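Local coordinates for uridylate-specific endoribonuclease nsp11 (Prrsv 16244b, PDB 5EYI), which probably cleaves viral RNA at uridylates as an endoribonuclease, trimming polyuridine sequences and so keeping host double-stranded RNA sensors from being activated, at residues Gln43-Glu46 / Lys47-Asp50. The protein carries 1 engineered substitution. Sequence-based numbering, arbitrary orientation.
Sequences QNNE and KWPD
The loop joining strand 39-41 to the parallel strand 51-55 in the N-terminal domain of nsp11 is built on a type I beta turn from Asn45 to Trp48, with an Asx turn at Asn45. The turn is closed by the backbone N of Trp48, which gives its hydrogen to Asn45 O over 2.9 Å in a nearly straight bond. The side chain of Asn45 makes the second bond: OD1 accepts from Lys47 N, also at 2.9 Å, with the donor tilted 18° from the amide plane. A chi1 near trans (-164°) swings the amide of Asn45 beside its carbonyl carbon and over the turn, where OD1 meets the NH two residues on.

The same side chain lies on the indole of Trp48. Asn45 CB sits over one face, 3.6 Å from the centroid of the six-membered ring, in a CH-pi contact. Beyond it the amide is stacked on the ring with its plane turned 26° from the indole, so that Asn45 ND2 comes to 3.6 Å from Trp48 CZ2. Gln43 comes at the indole obliquely, its OE1 3.3 Å from CH2 of Trp48. Lys47, bent at chi3, crosses the amide at a slant and brings its CE to 3.5 Å from Asn45 OD1.

Pro21, Ala34, Val39 and Thr41 also touch the buried indole, while Trp48 O accepts a hydrogen bond from Arg51 NH1, tying the end of the turn to the next strand. Asn45 thus uses its backbone carbonyl, its amide oxygen and its CB on one short turn: the bond from Lys47 N restrains rotation of the amide, and the stack lays the flat of the amide against the indole, while the more exposed Lys47 chain passes beside its oxygen.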
# COMPACT_ATOMS: atom_id res chain seq x y z
N GLN A 43 -26.80 -6.31 -27.86
CA GLN A 43 -27.82 -7.28 -28.25
C GLN A 43 -27.66 -8.56 -27.44
O GLN A 43 -26.62 -9.24 -27.54
CB GLN A 43 -27.68 -7.60 -29.72
CG GLN A 43 -27.85 -6.38 -30.61
CD GLN A 43 -27.46 -6.65 -32.05
OE1 GLN A 43 -27.42 -7.80 -32.48
NE2 GLN A 43 -27.16 -5.59 -32.79
N ASN A 44 -28.67 -8.90 -26.65
CA ASN A 44 -28.65 -10.13 -25.87
C ASN A 44 -29.02 -11.34 -26.74
O ASN A 44 -30.09 -11.95 -26.58
CB ASN A 44 -29.56 -10.01 -24.64
CG ASN A 44 -29.47 -11.22 -23.73
OD1 ASN A 44 -28.52 -12.01 -23.79
ND2 ASN A 44 -30.48 -11.39 -22.88
N ASN A 45 -28.12 -11.70 -27.64
CA ASN A 45 -28.38 -12.73 -28.63
C ASN A 45 -27.90 -14.08 -28.12
O ASN A 45 -26.69 -14.33 -28.01
CB ASN A 45 -27.68 -12.36 -29.93
CG ASN A 45 -28.20 -13.15 -31.11
OD1 ASN A 45 -28.46 -14.35 -31.00
ND2 ASN A 45 -28.35 -12.49 -32.24
N GLU A 46 -28.85 -14.96 -27.84
CA GLU A 46 -28.55 -16.31 -27.35
C GLU A 46 -27.75 -17.18 -28.33
O GLU A 46 -27.18 -18.18 -27.92
CB GLU A 46 -29.83 -17.02 -26.93
CG GLU A 46 -30.38 -16.48 -25.62
CD GLU A 46 -31.84 -16.84 -25.38
OE1 GLU A 46 -32.71 -16.38 -26.15
OE2 GLU A 46 -32.11 -17.57 -24.40
N LYS A 47 -27.68 -16.79 -29.60
CA LYS A 47 -26.76 -17.44 -30.54
C LYS A 47 -25.28 -17.16 -30.25
O LYS A 47 -24.42 -17.83 -30.81
CB LYS A 47 -27.09 -17.05 -31.98
CG LYS A 47 -28.48 -17.50 -32.42
CD LYS A 47 -28.74 -17.23 -33.90
CE LYS A 47 -28.94 -15.76 -34.19
NZ LYS A 47 -29.83 -15.56 -35.37
N TRP A 48 -24.98 -16.17 -29.40
CA TRP A 48 -23.60 -15.84 -29.01
C TRP A 48 -23.37 -16.24 -27.56
O TRP A 48 -23.56 -15.43 -26.66
CB TRP A 48 -23.35 -14.33 -29.21
CG TRP A 48 -23.80 -13.82 -30.55
CD1 TRP A 48 -23.91 -14.53 -31.72
CD2 TRP A 48 -24.19 -12.48 -30.86
NE1 TRP A 48 -24.37 -13.71 -32.73
CE2 TRP A 48 -24.55 -12.45 -32.23
CE3 TRP A 48 -24.29 -11.30 -30.11
CZ2 TRP A 48 -24.98 -11.28 -32.86
CZ3 TRP A 48 -24.72 -10.13 -30.75
CH2 TRP A 48 -25.06 -10.14 -32.11
N PRO A 49 -22.93 -17.50 -27.33
CA PRO A 49 -22.91 -18.01 -25.95
C PRO A 49 -21.91 -17.35 -25.02
O PRO A 49 -22.12 -17.38 -23.81
CB PRO A 49 -22.58 -19.50 -26.13
CG PRO A 49 -21.87 -19.58 -27.44
CD PRO A 49 -22.46 -18.50 -28.30
N ASP A 50 -20.82 -16.80 -25.55
CA ASP A 50 -19.88 -16.03 -24.75
C ASP A 50 -20.06 -14.58 -25.15
O ASP A 50 -19.66 -14.17 -26.24
CB ASP A 50 -18.46 -16.53 -24.96
CG ASP A 50 -18.33 -18.02 -24.68
OD1 ASP A 50 -18.39 -18.40 -23.50
OD2 ASP A 50 -18.22 -18.81 -25.64